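Local coordinates for protein ribonucleoside-diphosphate reductase subunit beta (Clostridium botulinum, PDB 6ZJK) that probably serves as the diiron-bearing small (R2) subunit of ribonucleotide reductase, which makes deoxyribonucleotides from ribonucleotides, at residues Y56-D61 with L242-N247; Y63-N68 with E238-V243. All blocks are in the same frame, centred on the assembly; numbering follows the deposited sequence.

Contact 1: residues Y56-D61 with L242-N247; sequences YSWASD and LVLFQN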
ATOM      1  N   TYR A  56     -16.292  12.422  -0.954  1.00 41.26           N
ATOM      2  CA  TYR A  56     -15.543  13.132   0.093  1.00 44.26           C
ATOM      3  C   TYR A  56     -14.504  14.023  -0.576  1.00 42.68           C
ATOM      4  O   TYR A  56     -13.384  13.597  -0.882  1.00 40.11           O
ATOM      5  CB  TYR A  56     -14.923  12.145   1.084  1.00 41.71           C
ATOM      6  CG  TYR A  56     -15.980  11.253   1.689  1.00 43.19           C
ATOM      7  CD1 TYR A  56     -16.959  11.786   2.509  1.00 38.53           C
ATOM      8  CD2 TYR A  56     -16.046   9.900   1.374  1.00 40.75           C
ATOM      9  CE1 TYR A  56     -17.951  11.003   3.036  1.00 38.13           C
ATOM     10  CE2 TYR A  56     -17.045   9.103   1.889  1.00 42.66           C
ATOM     11  CZ  TYR A  56     -18.000   9.664   2.717  1.00 44.16           C
ATOM     12  OH  TYR A  56     -19.007   8.883   3.246  1.00 47.71           O
ATOM     13  N   SER A  57     -14.876  15.287  -0.729  1.00 39.26           N
ATOM     14  CA  SER A  57     -14.024  16.202  -1.483  1.00 48.14           C
ATOM     15  C   SER A  57     -12.669  16.406  -0.800  1.00 43.07           C
ATOM     16  O   SER A  57     -11.637  16.537  -1.474  1.00 45.38           O
ATOM     17  CB  SER A  57     -14.776  17.528  -1.659  1.00 53.14           C
ATOM     18  OG  SER A  57     -14.420  18.202  -2.850  1.00 63.30           O
ATOM     19  N   TRP A  58     -12.582  16.281   0.529  1.00 39.57           N
ATOM     20  CA  TRP A  58     -11.297  16.439   1.199  1.00 39.86           C
ATOM     21  C   TRP A  58     -10.283  15.378   0.786  1.00 43.47           C
ATOM     22  O   TRP A  58      -9.082  15.592   0.970  1.00 40.09           O
ATOM     23  CB  TRP A  58     -11.489  16.442   2.721  1.00 43.17           C
ATOM     24  CG  TRP A  58     -12.347  15.337   3.259  1.00 40.26           C
ATOM     25  CD1 TRP A  58     -13.690  15.413   3.608  1.00 38.07           C
ATOM     26  CD2 TRP A  58     -11.933  14.001   3.544  1.00 39.65           C
ATOM     27  NE1 TRP A  58     -14.116  14.187   4.074  1.00 39.61           N
ATOM     28  CE2 TRP A  58     -13.059  13.307   4.044  1.00 39.01           C
ATOM     29  CE3 TRP A  58     -10.712  13.319   3.433  1.00 38.46           C
ATOM     30  CZ2 TRP A  58     -12.989  11.966   4.428  1.00 41.59           C
ATOM     31  CZ3 TRP A  58     -10.653  11.988   3.805  1.00 37.95           C
ATOM     32  CH2 TRP A  58     -11.768  11.328   4.300  1.00 41.42           C
ATOM     33  N   ALA A  59     -10.728  14.261   0.255  1.00 41.52           N
ATOM     34  CA  ALA A  59      -9.845  13.210  -0.208  1.00 40.28           C
ATOM     35  C   ALA A  59      -8.855  13.668  -1.259  1.00 45.42           C
ATOM     36  O   ALA A  59      -7.735  13.296  -1.242  1.00 42.49           O
ATOM     37  CB  ALA A  59     -10.636  12.061  -0.710  1.00 40.07           C
ATOM     38  N   SER A  60      -9.267  14.524  -2.146  1.00 36.75           N
ATOM     39  CA  SER A  60      -8.413  15.011  -3.183  1.00 42.50           C
ATOM     40  C   SER A  60      -7.187  15.688  -2.718  1.00 42.86           C
ATOM     41  O   SER A  60      -6.146  15.396  -3.188  1.00 42.53           O
ATOM     42  CB  SER A  60      -9.165  15.949  -4.114  1.00 44.94           C
ATOM     43  OG  SER A  60     -10.310  15.348  -4.584  1.00 44.03           O
ATOM     44  N   ASP A  61      -7.311  16.645  -1.824  1.00 42.45           N
ATOM     45  CA  ASP A  61      -6.139  17.318  -1.339  1.00 47.47           C
ATOM     46  C   ASP A  61      -5.223  16.423  -0.513  1.00 38.86           C
ATOM     47  O   ASP A  61      -4.088  16.589  -0.558  1.00 39.08           O
ATOM     48  CB  ASP A  61      -6.494  18.564  -0.575  1.00 48.16           C
ATOM     49  CG  ASP A  61      -7.315  19.499  -1.384  1.00 63.88           C
ATOM     50  OD1 ASP A  61      -6.723  20.163  -2.208  1.00 69.89           O
ATOM     51  OD2 ASP A  61      -8.550  19.530  -1.228  1.00 60.99           O
ATOM     52  N   LEU A 242      -3.115  11.372  10.939  1.00 39.12           N
ATOM     53  CA  LEU A 242      -3.974  11.860  11.972  1.00 40.56           C
ATOM     54  C   LEU A 242      -5.195  12.511  11.358  1.00 41.42           C
ATOM     55  O   LEU A 242      -6.246  12.159  11.647  1.00 41.92           O
ATOM     56  CB  LEU A 242      -3.214  12.904  12.724  1.00 39.66           C
ATOM     57  CG  LEU A 242      -3.199  12.911  14.200  1.00 51.23           C
ATOM     58  CD1 LEU A 242      -3.089  11.526  14.722  1.00 47.41           C
ATOM     59  CD2 LEU A 242      -2.055  13.772  14.653  1.00 46.60           C
ATOM     60  N   VAL A 243      -5.002  13.462  10.490  1.00 40.27           N
ATOM     61  CA  VAL A 243      -6.097  14.112   9.855  1.00 39.95           C
ATOM     62  C   VAL A 243      -6.950  13.175   9.045  1.00 42.69           C
ATOM     63  O   VAL A 243      -8.106  13.342   8.975  1.00 38.28           O
ATOM     64  CB  VAL A 243      -5.673  15.244   8.999  1.00 42.97           C
ATOM     65  CG1 VAL A 243      -6.895  15.918   8.482  1.00 46.66           C
ATOM     66  CG2 VAL A 243      -4.884  16.221   9.804  1.00 45.21           C
ATOM     67  N   LEU A 244      -6.358  12.173   8.441  1.00 39.94           N
ATOM     68  CA  LEU A 244      -7.140  11.169   7.717  1.00 33.58           C
ATOM     69  C   LEU A 244      -8.116  10.464   8.652  1.00 38.98           C
ATOM     70  O   LEU A 244      -9.324  10.416   8.384  1.00 35.65           O
ATOM     71  CB  LEU A 244      -6.215  10.160   7.024  1.00 35.49           C
ATOM     72  CG  LEU A 244      -6.810   8.950   6.278  1.00 34.24           C
ATOM     73  CD1 LEU A 244      -7.801   9.405   5.220  1.00 34.15           C
ATOM     74  CD2 LEU A 244      -5.723   8.130   5.627  1.00 37.28           C
ATOM     75  N   PHE A 245      -7.617   9.961   9.769  1.00 36.67           N
ATOM     76  CA  PHE A 245      -8.472   9.289  10.733  1.00 40.58           C
ATOM     77  C   PHE A 245      -9.484  10.247  11.401  1.00 40.95           C
ATOM     78  O   PHE A 245     -10.547   9.884  11.671  1.00 35.59           O
ATOM     79  CB  PHE A 245      -7.695   8.416  11.719  1.00 41.14           C
ATOM     80  CG  PHE A 245      -7.433   7.026  11.204  1.00 38.45           C
ATOM     81  CD1 PHE A 245      -6.519   6.808  10.266  1.00 37.79           C
ATOM     82  CD2 PHE A 245      -8.159   5.969  11.625  1.00 40.87           C
ATOM     83  CE1 PHE A 245      -6.311   5.575   9.768  1.00 37.58           C
ATOM     84  CE2 PHE A 245      -7.952   4.723  11.122  1.00 42.57           C
ATOM     85  CZ  PHE A 245      -7.026   4.532  10.199  1.00 39.10           C
ATOM     86  N   GLN A 246      -9.117  11.476  11.621  1.00 36.72           N
ATOM     87  CA  GLN A 246     -10.077  12.465  12.127  1.00 40.20           C
ATOM     88  C   GLN A 246     -11.293  12.575  11.199  1.00 41.29           C
ATOM     89  O   GLN A 246     -12.446  12.582  11.651  1.00 40.20           O
ATOM     90  CB  GLN A 246      -9.376  13.823  12.287  1.00 40.27           C
ATOM     91  CG  GLN A 246      -8.463  13.920  13.534  1.00 41.66           C
ATOM     92  CD  GLN A 246      -7.594  15.190  13.590  1.00 49.61           C
ATOM     93  OE1 GLN A 246      -7.680  16.058  12.709  1.00 41.59           O
ATOM     94  NE2 GLN A 246      -6.765  15.309  14.657  1.00 38.35           N
ATOM     95  N   ASN A 247     -11.044  12.659   9.893  1.00 38.90           N
ATOM     96  CA  ASN A 247     -12.127  12.778   8.921  1.00 41.00           C
ATOM     97  C   ASN A 247     -12.902  11.479   8.748  1.00 40.62           C
ATOM     98  O   ASN A 247     -14.130  11.502   8.604  1.00 43.40           O
ATOM     99  CB  ASN A 247     -11.563  13.241   7.592  1.00 39.76           C
ATOM    100  CG  ASN A 247     -11.408  14.723   7.556  1.00 41.24           C
ATOM    101  OD1 ASN A 247     -12.336  15.417   7.176  1.00 50.12           O
ATOM    102  ND2 ASN A 247     -10.250  15.222   7.922  1.00 45.59           N
TER
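With its first torsion at 48°, Trp-58 tucks CG between its own backbone N and carbonyl carbon and turns the indole broadside to Asn-247, whose CG stands anti to the carbonyl carbon. Asn-247 thus lies along the indole. Its CB sits over one face of the six-membered ring, 3.7 Å from the centroid and 12° off the normal, a CH-pi contact. OD1 reaches on over the five-membered ring, 3.8 Å from Trp-58 NE1, with the amide plane inclined 36° to the indole. The other face of the indole takes Tyr-56 CB, near the rim. At the edge, close to the ring plane, Leu-244 CD1 meets Trp-58 CZ3 at 4.1 Å. The amide is held by its own helix: Asn-247 ND2 gives a nearly straight hydrogen bond of 3.0 Å to Val-243 O, which Asn-247 N approaches from the opposite face of that carbonyl. Trp-58 NE1 bonds instead to Glu-251, one turn further along helix 225-255. The N-terminal part of helix 58-68 therefore meets helix 225-255 through dispersion and CH-pi contact, while the indole N-H and the amide NH2 both find acceptors on helix 225-255.

Contact 2: residues Y63-N68 with E238-V243; sequences YRTMLN and EVTHLV. With FE (Fe (III) ion), chain G.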
ATOM      1  N   TYR A  63      -4.623  13.294  -1.082  1.00 39.32           N
ATOM      2  CA  TYR A  63      -3.877  12.516  -2.035  1.00 38.76           C
ATOM      3  C   TYR A  63      -2.707  13.321  -2.456  1.00 40.78           C
ATOM      4  O   TYR A  63      -1.621  12.879  -2.407  1.00 39.42           O
ATOM      5  CB  TYR A  63      -4.740  12.160  -3.233  1.00 37.15           C
ATOM      6  CG  TYR A  63      -4.062  11.395  -4.311  1.00 40.35           C
ATOM      7  CD1 TYR A  63      -3.423  12.016  -5.307  1.00 41.03           C
ATOM      8  CD2 TYR A  63      -4.098  10.057  -4.325  1.00 41.17           C
ATOM      9  CE1 TYR A  63      -2.825  11.315  -6.301  1.00 45.92           C
ATOM     10  CE2 TYR A  63      -3.495   9.349  -5.297  1.00 39.13           C
ATOM     11  CZ  TYR A  63      -2.856   9.995  -6.271  1.00 44.64           C
ATOM     12  OH  TYR A  63      -2.283   9.328  -7.209  1.00 39.16           O
ATOM     13  N   ARG A  64      -2.923  14.546  -2.818  1.00 38.52           N
ATOM     14  CA  ARG A  64      -1.863  15.375  -3.298  1.00 42.26           C
ATOM     15  C   ARG A  64      -0.758  15.600  -2.305  1.00 41.59           C
ATOM     16  O   ARG A  64       0.378  15.456  -2.612  1.00 40.84           O
ATOM     17  CB  ARG A  64      -2.457  16.667  -3.788  1.00 45.09           C
ATOM     18  CG  ARG A  64      -1.535  17.670  -4.385  1.00 50.13           C
ATOM     19  CD  ARG A  64      -2.325  18.867  -4.860  1.00 50.40           C
ATOM     20  NE  ARG A  64      -2.706  18.741  -6.252  1.00 65.09           N
ATOM     21  CZ  ARG A  64      -3.938  18.547  -6.700  1.00 67.29           C
ATOM     22  NH1 ARG A  64      -4.961  18.483  -5.889  1.00 66.26           N
ATOM     23  NH2 ARG A  64      -4.154  18.442  -7.998  1.00 71.07           N
ATOM     24  N   THR A  65      -1.138  15.938  -1.096  1.00 39.52           N
ATOM     25  CA  THR A  65      -0.239  16.210  -0.014  1.00 36.57           C
ATOM     26  C   THR A  65       0.635  15.010   0.319  1.00 40.76           C
ATOM     27  O   THR A  65       1.790  15.125   0.472  1.00 37.44           O
ATOM     28  CB  THR A  65      -1.059  16.595   1.219  1.00 38.43           C
ATOM     29  OG1 THR A  65      -1.638  17.853   1.001  1.00 38.68           O
ATOM     30  CG2 THR A  65      -0.210  16.679   2.382  1.00 34.69           C
ATOM     31  N   MET A  66       0.014  13.867   0.411  1.00 38.97           N
ATOM     32  CA  MET A  66       0.689  12.656   0.747  1.00 38.82           C
ATOM     33  C   MET A  66       1.754  12.315  -0.262  1.00 43.96           C
ATOM     34  O   MET A  66       2.833  12.002   0.091  1.00 41.42           O
ATOM     35  CB  MET A  66      -0.282  11.536   0.935  1.00 39.60           C
ATOM     36  CG  MET A  66      -1.054  11.637   2.197  1.00 35.67           C
ATOM     37  SD  MET A  66      -2.279  10.440   2.421  1.00 43.73           S
ATOM     38  CE  MET A  66      -1.549   9.273   3.495  1.00 42.31           C
ATOM     39  N   LEU A  67       1.445  12.415  -1.529  1.00 37.60           N
ATOM     40  CA  LEU A  67       2.419  12.175  -2.526  1.00 37.77           C
ATOM     41  C   LEU A  67       3.555  13.148  -2.518  1.00 38.17           C
ATOM     42  O   LEU A  67       4.645  12.755  -2.773  1.00 36.91           O
ATOM     43  CB  LEU A  67       1.784  12.161  -3.890  1.00 38.92           C
ATOM     44  CG  LEU A  67       1.518  10.839  -4.539  1.00 38.91           C
ATOM     45  CD1 LEU A  67       0.731   9.912  -3.706  1.00 41.54           C
ATOM     46  CD2 LEU A  67       0.832  11.029  -5.856  1.00 38.70           C
ATOM     47  N   ASN A  68       3.303  14.414  -2.273  1.00 35.40           N
ATOM     48  CA  ASN A  68       4.365  15.394  -2.211  1.00 41.54           C
ATOM     49  C   ASN A  68       5.284  15.255  -0.983  1.00 42.31           C
ATOM     50  O   ASN A  68       6.267  15.873  -0.888  1.00 39.78           O
ATOM     51  CB  ASN A  68       3.868  16.825  -2.303  1.00 42.10           C
ATOM     52  CG  ASN A  68       3.282  17.171  -3.650  1.00 52.18           C
ATOM     53  OD1 ASN A  68       3.929  17.389  -4.603  1.00 50.87           O
ATOM     54  ND2 ASN A  68       2.022  17.146  -3.708  1.00 56.57           N
ATOM     55  N   GLU A 238       3.024  11.394   9.812  1.00 33.42           N
ATOM     56  CA  GLU A 238       2.079  11.150  10.864  1.00 37.12           C
ATOM     57  C   GLU A 238       0.961  12.192  10.985  1.00 37.10           C
ATOM     58  O   GLU A 238      -0.101  11.884  11.294  1.00 34.30           O
ATOM     59  CB  GLU A 238       2.797  10.962  12.185  1.00 41.44           C
ATOM     60  CG  GLU A 238       1.995  10.306  13.242  1.00 34.42           C
ATOM     61  CD  GLU A 238       1.908   8.811  13.077  1.00 49.06           C
ATOM     62  OE1 GLU A 238       2.804   8.054  13.416  1.00 50.77           O
ATOM     63  OE2 GLU A 238       0.965   8.351  12.527  1.00 45.75           O
ATOM     64  N   VAL A 239       1.259  13.431  10.738  1.00 38.46           N
ATOM     65  CA  VAL A 239       0.271  14.464  10.747  1.00 41.98           C
ATOM     66  C   VAL A 239      -0.847  14.183   9.763  1.00 40.15           C
ATOM     67  O   VAL A 239      -1.956  14.292  10.109  1.00 38.56           O
ATOM     68  CB  VAL A 239       0.880  15.809  10.460  1.00 42.48           C
ATOM     69  CG1 VAL A 239      -0.209  16.805  10.223  1.00 42.66           C
ATOM     70  CG2 VAL A 239       1.687  16.217  11.652  1.00 43.75           C
ATOM     71  N   THR A 240      -0.505  13.736   8.568  1.00 36.98           N
ATOM     72  CA  THR A 240      -1.442  13.377   7.548  1.00 38.75           C
ATOM     73  C   THR A 240      -2.229  12.167   7.934  1.00 41.62           C
ATOM     74  O   THR A 240      -3.356  12.092   7.641  1.00 38.06           O
ATOM     75  CB  THR A 240      -0.789  13.233   6.171  1.00 39.47           C
ATOM     76  OG1 THR A 240      -0.015  12.052   6.088  1.00 40.38           O
ATOM     77  CG2 THR A 240       0.076  14.335   5.909  1.00 41.41           C
ATOM     78  N   HIS A 241      -1.651  11.242   8.668  1.00 35.53           N
ATOM     79  CA  HIS A 241      -2.395  10.053   9.073  1.00 37.21           C
ATOM     80  C   HIS A 241      -3.433  10.398  10.131  1.00 42.53           C
ATOM     81  O   HIS A 241      -4.434   9.796  10.231  1.00 38.99           O
ATOM     82  CB  HIS A 241      -1.515   8.932   9.594  1.00 39.07           C
ATOM     83  CG  HIS A 241      -0.480   8.437   8.629  1.00 41.55           C
ATOM     84  ND1 HIS A 241       0.315   7.364   8.903  1.00 39.96           N
ATOM     85  CD2 HIS A 241      -0.130   8.856   7.400  1.00 38.18           C
ATOM     86  CE1 HIS A 241       1.129   7.163   7.896  1.00 42.05           C
ATOM     87  NE2 HIS A 241       0.900   8.072   6.984  1.00 40.29           N
ATOM     88  N   LEU A 242      -3.115  11.372  10.939  1.00 39.12           N
ATOM     89  CA  LEU A 242      -3.974  11.860  11.972  1.00 40.56           C
ATOM     90  C   LEU A 242      -5.195  12.511  11.358  1.00 41.42           C
ATOM     91  O   LEU A 242      -6.246  12.159  11.647  1.00 41.92           O
ATOM     92  CB  LEU A 242      -3.214  12.904  12.724  1.00 39.66           C
ATOM     93  CG  LEU A 242      -3.199  12.911  14.200  1.00 51.23           C
ATOM     94  CD1 LEU A 242      -3.089  11.526  14.722  1.00 47.41           C
ATOM     95  CD2 LEU A 242      -2.055  13.772  14.653  1.00 46.60           C
ATOM     96  N   VAL A 243      -5.002  13.462  10.490  1.00 40.27           N
ATOM     97  CA  VAL A 243      -6.097  14.112   9.855  1.00 39.95           C
ATOM     98  C   VAL A 243      -6.950  13.175   9.045  1.00 42.69           C
ATOM     99  O   VAL A 243      -8.106  13.342   8.975  1.00 38.28           O
ATOM    100  CB  VAL A 243      -5.673  15.244   8.999  1.00 42.97           C
ATOM    101  CG1 VAL A 243      -6.895  15.918   8.482  1.00 46.66           C
ATOM    102  CG2 VAL A 243      -4.884  16.221   9.804  1.00 45.21           C
TER
HETATM  103 FE    FE G 403       1.179   6.394  10.912  1.00 43.13          FE
HETATM  104  O   HOH W   1       3.043   7.387  10.461  0.70 38.53           O
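Met-66 reaches from helix 58-68 to Thr-240 and His-241. Its CG is anti to the carbonyl carbon, the chain runs on extended through chi2, and a bend at chi3 (100°) turns CE toward the histidine. CG passes Thr-240 OG1 at 4.0 Å, and CE stops 4.2 Å from His-241 CD2, approaching the imidazole obliquely while the two side chains run at about a right angle. The hydroxyl of Thr-240 bonds to Asp-237 O in its own helix; its approach to Met-66 is van der Waals contact. The methyl of Thr-240, CG2, faces Thr-65 CG2 at 4.2 Å on the more exposed flank of the contact.

The far side of His-241 belongs to the iron, which ND1 binds at 2.4 Å. Glu-238, bent at chi2 (79°), brings OE2 to the same iron at 2.5 Å, and a water binds at 2.2 Å. Glu-137 and Glu-204 complete this site, part of the diiron centre characteristic of R2 proteins, while His-241 NE2 is hydrogen-bonded to Gln-136, a second-shell partner that probably helps to fix the ring's rotation.

The two segments run nearly antiparallel (160°), with axes 10.7 Å apart, a wide spacing bridged by side chains alone. Helix 124-151 closes one side of the contact, where its Gln-136 also touches Met-66, and away from the iron helix 58-68 meets the second subunit, with Tyr-63 and Leu-67 packed on Ile-139 of that chain and Arg-64 in a salt bridge to its Glu-74.

How the contacts relate
Both contacts join the same two helices, 58-68 and 225-255, at centres about 9 Å apart, and their segments overlap at Leu-242 and Val-243. Neither is fully buried. Contact 1, toward the N-terminal end of the shorter helix, lies somewhat farther from the chain's centre and rests on an aromatic face; the side chain of Leu-244 is about 9 Å from a bound iron ion. Contact 2 uses a thioether and two threonines where contact 1 uses an indole, and holds two iron ligands on its buried side and an exposed threonine on its outer side. Only contact 2 also touches the second subunit. In neither do hydrogen bonds link the segments.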